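PDB 4PFI: TRAP dicarboxylate transporter-DctP subunit from Marinobacter aquaeolei, which probably binds a small organic solute, likely an organic acid, in the periplasm and hands it to a TRAP-type membrane transporter. Local coordinates for residues 175-183 and 213-221; 231-241 and 298-309. All coordinates share one frame; numbering follows the deposited sequence.

In the fold
Contacts 1 and 2 are two parallel strand pairs of one mixed sheet. Contact 1 pairs strands 178-180 and 217-220; contact 2 pairs 236-239 with 300-303. Strand 149-164 runs between them, antiparallel to both 217-220 and 236-239, so the local strand order is 197-199, 178-180, 217-220, 149-164, 236-239, 300-303. The centres lie about 14 Å apart, and the contacts touch where Gly217 CA meets Gln234 OE1 at 3.4 Å. Along the chain they follow in series: contact 1 closes before contact 2 brings the late strand 300-303 to the same sheet, with a sodium ion held between the loops that lead into strands 236-239 and 300-303. Strand 149-164 thus ties both pairs into one continuous sheet.

Contact 1 of 2, residues 175-183 and 213-221; sequences QGLRFRTMT and GNIDGQSNP
Arg178 and Asp216 hold each other through a pair of hydrogen bonds. Asp216 OD2 accepts from Arg178 N on its anti lone pair at 2.9 Å, and Asp216 N returns a bond of 2.8 Å to Arg178 O. The carboxylate can do this because its CG stands anti to the carbonyl carbon (chi1 -60°), beside the amide that makes the second bond. The guanidinium of Arg178 turns to a salt bridge with Asp197. Farther along the strands, Arg180 N meets Gly217 O at 3.0 Å in a nearly straight bond (172°). Beyond it a water bridges the strands, donating to Arg180 O at 2.6 Å and to Ser219 O at 2.8 Å.

The nonpolar part centres on Phe179, whose ring lies with one face over the Gly217-Gln218 peptide, CE1 being 3.6 Å from Gly217 C, while Ser219 CB sits at the ring edge. A beta carbon on Gly217 would come within 3.0 Å of Phe179 CE1, a clash that glycine avoids. Phe191 stacks on the same ring and Phe174 meets it edge-to-face. On the opposite sheet face, the Arg180 side chain passes obliquely over that of Gln218, CG against CB, and the Gln218 amide is fixed by Asn220 ND2 and Thr163 OG1.

With helices 185-192 and 203-212 and edge strand 197-199 between them in sequence, these parallel neighbours belong to the alternating alpha/beta architecture of a periplasmic binding-protein lobe.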
loop_
_atom_site.group_PDB
_atom_site.type_symbol
_atom_site.label_atom_id
_atom_site.label_comp_id
_atom_site.label_asym_id
_atom_site.label_seq_id
_atom_site.Cartn_x
_atom_site.Cartn_y
_atom_site.Cartn_z
ATOM N N GLN A 175 20.139 -8.455 -11.270
ATOM C CA GLN A 175 20.581 -8.261 -12.672
ATOM C C GLN A 175 19.950 -9.255 -13.648
ATOM O O GLN A 175 20.111 -10.469 -13.495
ATOM C CB GLN A 175 22.110 -8.343 -12.794
ATOM C CG GLN A 175 22.823 -7.018 -12.546
ATOM C CD GLN A 175 22.756 -6.081 -13.747
ATOM O OE1 GLN A 175 22.362 -6.492 -14.851
ATOM N NE2 GLN A 175 23.127 -4.810 -13.539
ATOM N N GLY A 176 19.234 -8.729 -14.643
ATOM C CA GLY A 176 18.624 -9.534 -15.690
ATOM C C GLY A 176 17.291 -10.184 -15.325
ATOM O O GLY A 176 16.670 -10.846 -16.162
ATOM N N LEU A 177 16.856 -9.997 -14.080
ATOM C CA LEU A 177 15.628 -10.621 -13.567
ATOM C C LEU A 177 14.387 -9.894 -14.026
ATOM O O LEU A 177 14.300 -8.679 -13.881
ATOM C CB LEU A 177 15.638 -10.622 -12.036
ATOM C CG LEU A 177 15.950 -11.978 -11.404
ATOM C CD1 LEU A 177 17.171 -12.612 -12.058
ATOM C CD2 LEU A 177 16.138 -11.825 -9.900
ATOM N N ARG A 178 13.426 -10.620 -14.587
ATOM C CA ARG A 178 12.098 -10.044 -14.806
ATOM C C ARG A 178 11.394 -10.047 -13.459
ATOM O O ARG A 178 11.143 -11.106 -12.884
ATOM C CB ARG A 178 11.292 -10.860 -15.821
ATOM C CG ARG A 178 11.893 -10.877 -17.203
ATOM C CD ARG A 178 11.274 -9.775 -18.034
ATOM N NE ARG A 178 10.017 -10.216 -18.610
ATOM C CZ ARG A 178 9.388 -9.600 -19.609
ATOM N NH1 ARG A 178 9.899 -8.501 -20.166
ATOM N NH2 ARG A 178 8.243 -10.109 -20.056
ATOM N N PHE A 179 11.096 -8.866 -12.945
ATOM C CA PHE A 179 10.593 -8.744 -11.587
ATOM C C PHE A 179 9.296 -7.936 -11.601
ATOM O O PHE A 179 9.249 -6.862 -12.185
ATOM C CB PHE A 179 11.665 -8.089 -10.671
ATOM C CG PHE A 179 11.393 -8.270 -9.189
ATOM C CD1 PHE A 179 11.794 -9.422 -8.521
ATOM C CD2 PHE A 179 10.689 -7.296 -8.474
ATOM C CE1 PHE A 179 11.515 -9.594 -7.150
ATOM C CE2 PHE A 179 10.407 -7.463 -7.097
ATOM C CZ PHE A 179 10.813 -8.604 -6.440
ATOM N N ARG A 180 8.240 -8.459 -10.974
ATOM C CA ARG A 180 6.917 -7.826 -11.027
ATOM C C ARG A 180 6.711 -6.810 -9.875
ATOM O O ARG A 180 6.760 -7.144 -8.689
ATOM C CB ARG A 180 5.824 -8.911 -11.128
ATOM C CG ARG A 180 4.479 -8.628 -10.479
ATOM C CD ARG A 180 3.785 -7.491 -11.039
ATOM N NE ARG A 180 2.334 -7.625 -10.949
ATOM C CZ ARG A 180 1.469 -6.601 -10.869
ATOM N NH1 ARG A 180 0.167 -6.843 -10.842
ATOM N NH2 ARG A 180 1.872 -5.335 -10.817
ATOM N N THR A 181 6.518 -5.554 -10.255
ATOM C CA THR A 181 6.523 -4.430 -9.331
ATOM C C THR A 181 5.116 -3.860 -9.227
ATOM O O THR A 181 4.243 -4.245 -9.999
ATOM C CB THR A 181 7.433 -3.280 -9.866
ATOM O OG1 THR A 181 6.892 -2.760 -11.092
ATOM C CG2 THR A 181 8.860 -3.753 -10.103
HETATM N N MSE A 182 4.899 -2.922 -8.300
HETATM C CA MSE A 182 3.646 -2.158 -8.283
HETATM C C MSE A 182 3.548 -1.396 -9.608
HETATM O O MSE A 182 4.555 -1.093 -10.260
HETATM C CB MSE A 182 3.604 -1.185 -7.084
HETATM C CG MSE A 182 3.487 -1.869 -5.698
HETATM SE SE MSE A 182 1.966 -3.144 -5.573
HETATM C CE MSE A 182 2.898 -4.748 -6.131
ATOM N N THR A 183 2.337 -1.057 -10.007
ATOM C CA THR A 183 2.124 -0.429 -11.305
ATOM C C THR A 183 2.331 1.092 -11.270
ATOM O O THR A 183 1.505 1.866 -11.737
ATOM C CB THR A 183 0.724 -0.748 -11.830
ATOM O OG1 THR A 183 0.593 -0.236 -13.168
ATOM C CG2 THR A 183 -0.355 -0.147 -10.906
ATOM N N GLY A 213 8.490 -19.584 -14.979
ATOM C CA GLY A 213 9.733 -18.834 -15.094
ATOM C C GLY A 213 9.646 -17.660 -16.057
ATOM O O GLY A 213 10.655 -17.092 -16.391
ATOM N N ASN A 214 8.450 -17.289 -16.519
ATOM C CA ASN A 214 8.324 -16.048 -17.306
ATOM C C ASN A 214 8.621 -14.798 -16.467
ATOM O O ASN A 214 9.010 -13.753 -16.981
ATOM C CB ASN A 214 6.924 -15.924 -17.924
ATOM C CG ASN A 214 6.611 -17.060 -18.867
ATOM O OD1 ASN A 214 7.474 -17.535 -19.611
ATOM N ND2 ASN A 214 5.372 -17.507 -18.842
ATOM N N ILE A 215 8.373 -14.914 -15.176
ATOM C CA ILE A 215 8.685 -13.873 -14.215
ATOM C C ILE A 215 9.544 -14.519 -13.134
ATOM O O ILE A 215 9.252 -15.643 -12.718
ATOM C CB ILE A 215 7.379 -13.344 -13.586
ATOM C CG1 ILE A 215 6.607 -12.535 -14.605
ATOM C CG2 ILE A 215 7.651 -12.436 -12.429
ATOM C CD1 ILE A 215 5.306 -11.986 -14.038
ATOM N N ASP A 216 10.591 -13.839 -12.685
ATOM C CA ASP A 216 11.526 -14.422 -11.710
ATOM C C ASP A 216 11.180 -14.164 -10.251
ATOM O O ASP A 216 11.509 -14.959 -9.377
ATOM C CB ASP A 216 12.938 -13.962 -12.031
ATOM C CG ASP A 216 13.356 -14.410 -13.425
ATOM O OD1 ASP A 216 13.404 -15.656 -13.650
ATOM O OD2 ASP A 216 13.546 -13.549 -14.311
ATOM N N GLY A 217 10.469 -13.084 -9.985
ATOM C CA GLY A 217 10.025 -12.830 -8.630
ATOM C C GLY A 217 9.033 -11.706 -8.599
ATOM O O GLY A 217 8.682 -11.138 -9.633
ATOM N N GLN A 218 8.561 -11.394 -7.417
ATOM C CA GLN A 218 7.636 -10.286 -7.229
ATOM C C GLN A 218 7.725 -9.788 -5.813
ATOM O O GLN A 218 8.430 -10.353 -4.979
ATOM C CB GLN A 218 6.186 -10.679 -7.555
ATOM C CG GLN A 218 5.601 -11.851 -6.723
ATOM C CD GLN A 218 5.157 -11.443 -5.333
ATOM O OE1 GLN A 218 4.238 -10.637 -5.156
ATOM N NE2 GLN A 218 5.847 -11.952 -4.341
ATOM N N SER A 219 6.953 -8.734 -5.567
ATOM C CA SER A 219 6.933 -8.025 -4.315
ATOM C C SER A 219 5.498 -7.730 -3.900
ATOM O O SER A 219 4.693 -7.298 -4.699
ATOM C CB SER A 219 7.701 -6.690 -4.444
ATOM O OG SER A 219 7.941 -6.168 -3.141
ATOM N N ASN A 220 5.210 -7.951 -2.630
ATOM C CA ASN A 220 3.874 -7.772 -2.060
ATOM C C ASN A 220 3.976 -8.035 -0.571
ATOM O O ASN A 220 4.915 -8.695 -0.125
ATOM C CB ASN A 220 2.885 -8.793 -2.652
ATOM C CG ASN A 220 2.079 -8.231 -3.781
ATOM O OD1 ASN A 220 1.331 -7.288 -3.584
ATOM N ND2 ASN A 220 2.250 -8.777 -4.980
ATOM N N PRO A 221 2.995 -7.554 0.198
ATOM C CA PRO A 221 2.958 -7.935 1.610
ATOM C C PRO A 221 2.629 -9.429 1.762
ATOM O O PRO A 221 2.014 -10.045 0.879
ATOM C CB PRO A 221 1.867 -7.033 2.210
ATOM C CG PRO A 221 1.037 -6.584 1.054
ATOM C CD PRO A 221 1.928 -6.597 -0.157
HETATM O O HOH W 1 4.440 -7.527 -7.524
#

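Contact 2 of 2, residues 231-241 and 298-309; sequences HEVQNVLTMAR and GIRVVRLTEDER. With NA (sodium ion), chain B.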
loop_
_atom_site.group_PDB
_atom_site.type_symbol
_atom_site.label_atom_id
_atom_site.label_comp_id
_atom_site.label_asym_id
_atom_site.label_seq_id
_atom_site.Cartn_x
_atom_site.Cartn_y
_atom_site.Cartn_z
ATOM N N HIS A 231 3.754 -18.499 -2.786
ATOM C CA HIS A 231 4.753 -19.214 -2.028
ATOM C C HIS A 231 4.871 -20.660 -2.534
ATOM O O HIS A 231 5.869 -21.312 -2.259
ATOM C CB HIS A 231 4.457 -19.176 -0.527
ATOM C CG HIS A 231 3.147 -19.799 -0.153
ATOM N ND1 HIS A 231 1.939 -19.249 -0.487
ATOM C CD2 HIS A 231 2.882 -20.930 0.546
ATOM C CE1 HIS A 231 0.960 -20.023 -0.024
ATOM N NE2 HIS A 231 1.508 -21.043 0.603
ATOM N N GLU A 232 3.870 -21.152 -3.262
ATOM C CA GLU A 232 3.905 -22.512 -3.841
ATOM C C GLU A 232 4.845 -22.612 -5.054
ATOM O O GLU A 232 5.257 -23.686 -5.415
ATOM C CB GLU A 232 2.497 -22.961 -4.289
ATOM C CG GLU A 232 1.480 -23.023 -3.168
ATOM C CD GLU A 232 0.045 -23.401 -3.594
ATOM O OE1 GLU A 232 -0.262 -23.606 -4.804
ATOM O OE2 GLU A 232 -0.807 -23.465 -2.687
ATOM N N VAL A 233 5.171 -21.475 -5.662
ATOM C CA VAL A 233 5.892 -21.443 -6.911
ATOM C C VAL A 233 7.129 -20.545 -6.756
ATOM O O VAL A 233 7.704 -20.058 -7.736
ATOM C CB VAL A 233 4.944 -21.017 -8.099
ATOM C CG1 VAL A 233 3.900 -22.107 -8.365
ATOM C CG2 VAL A 233 4.263 -19.667 -7.822
ATOM N N GLN A 234 7.540 -20.351 -5.506
ATOM C CA GLN A 234 8.744 -19.607 -5.187
ATOM C C GLN A 234 9.542 -20.393 -4.115
ATOM O O GLN A 234 9.007 -21.287 -3.458
ATOM C CB GLN A 234 8.416 -18.176 -4.718
ATOM C CG GLN A 234 7.650 -17.264 -5.697
ATOM C CD GLN A 234 8.560 -16.612 -6.739
ATOM O OE1 GLN A 234 8.817 -15.390 -6.707
ATOM N NE2 GLN A 234 9.036 -17.413 -7.688
ATOM N N ASN A 235 10.815 -20.083 -3.965
ATOM C CA ASN A 235 11.703 -20.793 -3.032
ATOM C C ASN A 235 12.260 -19.890 -1.936
ATOM O O ASN A 235 12.631 -20.365 -0.860
ATOM C CB ASN A 235 12.869 -21.439 -3.798
ATOM C CG ASN A 235 12.461 -22.746 -4.522
ATOM O OD1 ASN A 235 11.475 -23.404 -4.181
ATOM N ND2 ASN A 235 13.256 -23.126 -5.497
ATOM N N VAL A 236 12.309 -18.585 -2.183
ATOM C CA VAL A 236 12.927 -17.719 -1.221
ATOM C C VAL A 236 12.108 -16.454 -0.993
ATOM O O VAL A 236 11.817 -15.711 -1.920
ATOM C CB VAL A 236 14.376 -17.328 -1.639
ATOM C CG1 VAL A 236 14.993 -16.446 -0.576
ATOM C CG2 VAL A 236 15.231 -18.557 -1.903
ATOM N N LEU A 237 11.745 -16.229 0.262
ATOM C CA LEU A 237 11.106 -14.990 0.690
ATOM C C LEU A 237 12.169 -14.051 1.282
ATOM O O LEU A 237 12.733 -14.366 2.335
ATOM C CB LEU A 237 10.075 -15.335 1.757
ATOM C CG LEU A 237 8.947 -14.332 1.918
ATOM C CD1 LEU A 237 7.750 -14.956 1.279
ATOM C CD2 LEU A 237 8.679 -14.034 3.366
ATOM N N THR A 238 12.502 -12.949 0.608
ATOM C CA THR A 238 13.525 -12.033 1.144
ATOM C C THR A 238 12.865 -10.787 1.769
ATOM O O THR A 238 12.102 -10.091 1.122
ATOM C CB THR A 238 14.566 -11.556 0.056
ATOM O OG1 THR A 238 15.288 -12.669 -0.482
ATOM C CG2 THR A 238 15.567 -10.598 0.636
HETATM N N MSE A 239 13.191 -10.502 3.020
HETATM C CA MSE A 239 12.600 -9.381 3.720
HETATM C C MSE A 239 13.666 -8.288 3.823
HETATM O O MSE A 239 14.591 -8.365 4.633
HETATM C CB MSE A 239 12.067 -9.863 5.070
HETATM C CG MSE A 239 11.325 -11.268 4.912
HETATM SE SE MSE A 239 10.285 -11.711 6.477
HETATM C CE MSE A 239 8.478 -11.504 5.765
ATOM N N ALA A 240 13.567 -7.309 2.934
ATOM C CA ALA A 240 14.533 -6.213 2.902
ATOM C C ALA A 240 14.067 -5.028 3.718
ATOM O O ALA A 240 14.860 -4.153 3.989
ATOM C CB ALA A 240 14.779 -5.757 1.490
ATOM N N ARG A 241 12.788 -5.024 4.115
ATOM C CA ARG A 241 12.159 -3.873 4.768
ATOM C C ARG A 241 12.570 -2.578 4.009
ATOM O O ARG A 241 13.228 -1.699 4.554
ATOM C CB ARG A 241 12.553 -3.857 6.247
ATOM C CG ARG A 241 11.858 -4.935 7.092
ATOM C CD ARG A 241 12.252 -4.846 8.602
ATOM N NE ARG A 241 13.705 -5.007 8.762
ATOM C CZ ARG A 241 14.530 -4.129 9.331
ATOM N NH1 ARG A 241 14.092 -2.984 9.874
ATOM N NH2 ARG A 241 15.823 -4.414 9.371
ATOM N N GLY A 298 9.186 -25.769 1.502
ATOM C CA GLY A 298 9.927 -25.502 0.288
ATOM C C GLY A 298 10.210 -24.027 0.116
ATOM O O GLY A 298 10.585 -23.564 -0.955
ATOM N N ILE A 299 10.045 -23.281 1.182
ATOM C CA ILE A 299 10.265 -21.864 1.106
ATOM C C ILE A 299 11.131 -21.359 2.266
ATOM O O ILE A 299 10.887 -21.623 3.430
ATOM C CB ILE A 299 8.939 -21.084 0.984
ATOM C CG1 ILE A 299 9.012 -20.216 -0.278
ATOM C CG2 ILE A 299 8.743 -20.213 2.155
ATOM C CD1 ILE A 299 7.944 -19.164 -0.397
ATOM N N ARG A 300 12.162 -20.635 1.876
ATOM C CA ARG A 300 13.224 -20.176 2.728
ATOM C C ARG A 300 12.954 -18.694 3.090
ATOM O O ARG A 300 12.413 -17.944 2.281
ATOM C CB ARG A 300 14.490 -20.345 1.880
ATOM C CG ARG A 300 15.766 -20.095 2.503
ATOM C CD ARG A 300 16.921 -20.725 1.655
ATOM N NE ARG A 300 17.995 -21.002 2.603
ATOM C CZ ARG A 300 18.332 -22.196 3.056
ATOM N NH1 ARG A 300 17.745 -23.312 2.604
ATOM N NH2 ARG A 300 19.305 -22.271 3.958
ATOM N N VAL A 301 13.270 -18.290 4.316
ATOM C CA VAL A 301 13.067 -16.916 4.724
ATOM C C VAL A 301 14.421 -16.257 4.944
ATOM O O VAL A 301 15.275 -16.799 5.634
ATOM C CB VAL A 301 12.239 -16.823 6.010
ATOM C CG1 VAL A 301 12.242 -15.394 6.528
ATOM C CG2 VAL A 301 10.825 -17.293 5.736
ATOM N N VAL A 302 14.603 -15.065 4.387
ATOM C CA VAL A 302 15.889 -14.395 4.503
ATOM C C VAL A 302 15.634 -12.971 4.970
ATOM O O VAL A 302 14.937 -12.249 4.290
ATOM C CB VAL A 302 16.614 -14.368 3.127
ATOM C CG1 VAL A 302 17.871 -13.503 3.215
ATOM C CG2 VAL A 302 16.950 -15.798 2.652
ATOM N N ARG A 303 16.134 -12.580 6.140
ATOM C CA ARG A 303 16.073 -11.165 6.548
ATOM C C ARG A 303 17.420 -10.539 6.267
ATOM O O ARG A 303 18.419 -11.004 6.773
ATOM C CB ARG A 303 15.721 -10.985 8.030
ATOM C CG ARG A 303 14.668 -11.994 8.474
ATOM C CD ARG A 303 13.570 -11.404 9.342
ATOM N NE ARG A 303 12.479 -12.372 9.504
ATOM C CZ ARG A 303 11.189 -12.048 9.541
ATOM N NH1 ARG A 303 10.264 -12.993 9.677
ATOM N NH2 ARG A 303 10.826 -10.753 9.440
ATOM N N LEU A 304 17.443 -9.504 5.436
ATOM C CA LEU A 304 18.696 -8.833 5.106
ATOM C C LEU A 304 19.342 -8.208 6.350
ATOM O O LEU A 304 18.640 -7.698 7.233
ATOM C CB LEU A 304 18.464 -7.764 4.044
ATOM C CG LEU A 304 17.974 -8.269 2.682
ATOM C CD1 LEU A 304 18.007 -7.116 1.675
ATOM C CD2 LEU A 304 18.754 -9.489 2.159
ATOM N N THR A 305 20.667 -8.278 6.423
ATOM C CA THR A 305 21.438 -7.585 7.459
ATOM C C THR A 305 21.447 -6.094 7.174
ATOM O O THR A 305 21.128 -5.676 6.065
ATOM C CB THR A 305 22.902 -8.011 7.453
ATOM O OG1 THR A 305 23.486 -7.651 6.188
ATOM C CG2 THR A 305 23.043 -9.514 7.704
ATOM N N GLU A 306 21.825 -5.298 8.164
ATOM C CA GLU A 306 21.925 -3.846 7.979
ATOM C C GLU A 306 22.905 -3.482 6.859
ATOM O O GLU A 306 22.633 -2.578 6.080
ATOM C CB GLU A 306 22.292 -3.158 9.293
ATOM C CG GLU A 306 21.136 -3.136 10.286
ATOM C CD GLU A 306 19.849 -2.527 9.706
ATOM O OE1 GLU A 306 19.875 -1.345 9.273
ATOM O OE2 GLU A 306 18.808 -3.234 9.673
ATOM N N ASP A 307 24.016 -4.203 6.755
ATOM C CA ASP A 307 24.964 -3.968 5.669
ATOM C C ASP A 307 24.327 -4.202 4.299
ATOM O O ASP A 307 24.515 -3.419 3.373
ATOM C CB ASP A 307 26.187 -4.872 5.815
ATOM C CG ASP A 307 27.146 -4.388 6.884
ATOM O OD1 ASP A 307 26.812 -3.400 7.579
ATOM O OD2 ASP A 307 28.225 -5.008 7.041
ATOM N N GLU A 308 23.580 -5.287 4.169
ATOM C CA GLU A 308 22.952 -5.616 2.896
ATOM C C GLU A 308 21.888 -4.569 2.564
ATOM O O GLU A 308 21.758 -4.149 1.423
ATOM C CB GLU A 308 22.376 -7.044 2.926
ATOM C CG GLU A 308 23.438 -8.137 2.880
ATOM C CD GLU A 308 22.906 -9.542 3.251
ATOM O OE1 GLU A 308 21.890 -9.671 3.975
ATOM O OE2 GLU A 308 23.514 -10.539 2.807
ATOM N N ARG A 309 21.145 -4.125 3.570
ATOM C CA ARG A 309 20.129 -3.112 3.352
ATOM C C ARG A 309 20.777 -1.814 2.900
ATOM O O ARG A 309 20.286 -1.144 1.989
ATOM C CB ARG A 309 19.311 -2.888 4.618
ATOM C CG ARG A 309 18.506 -4.123 4.974
ATOM C CD ARG A 309 17.622 -3.952 6.201
ATOM N NE ARG A 309 16.506 -3.046 5.938
ATOM C CZ ARG A 309 16.331 -1.878 6.536
ATOM N NH1 ARG A 309 17.192 -1.452 7.457
ATOM N NH2 ARG A 309 15.283 -1.134 6.220
HETATM NA NA NA B . 9.439 -23.655 -3.079
HETATM O O HOH W 2 7.217 -23.647 -1.935
HETATM O O HOH W 3 8.534 -24.136 -5.437
HETATM O O HOH W 4 16.871 -3.295 11.842
#
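Gly298 O and Asn235 OD1 meet at a sodium ion, 2.4 and 2.3 Å from it, with Gln234 O and two waters as its other ligands. Ile299 sends CD1 to His231 CB at 3.5 Å. Arg300 N donates to Asn235 O and Arg300 O accepts from Leu237 N, opening the alternating bonds of a parallel pair; Val302 continues them to Leu237 and Met239. Val302 CG2 also packs on Val236 CG1 at 3.8 Å. Arg303 lies alongside selenomethionine Met239, whose SE sits over one guanidinium face, and Leu304 CD1 touches Ala240 CB at 3.5 Å.

Glu306 OE2 forms a salt bridge with Arg241 NH2 and also accepts from Arg309 NH1. A bend at chi3 (70°) lets Arg309 give, in its guanidinium plane, NE to Ala240 O at 2.8 Å and NH2 to Arg241 O at 2.7 Å, while the Arg241 guanidinium stacks on it, planes 26° apart. A leucine in place of Arg309 would probably leave both carbonyls without these donors, Glu306 with one arginine partner fewer and the Arg241 guanidinium less firmly held.

Strand 149-164 flanks 236-239 on its other side, where Asn235 and Val236 form a classic bulge against Ala164; helix 263-296 touches His231 and Arg303.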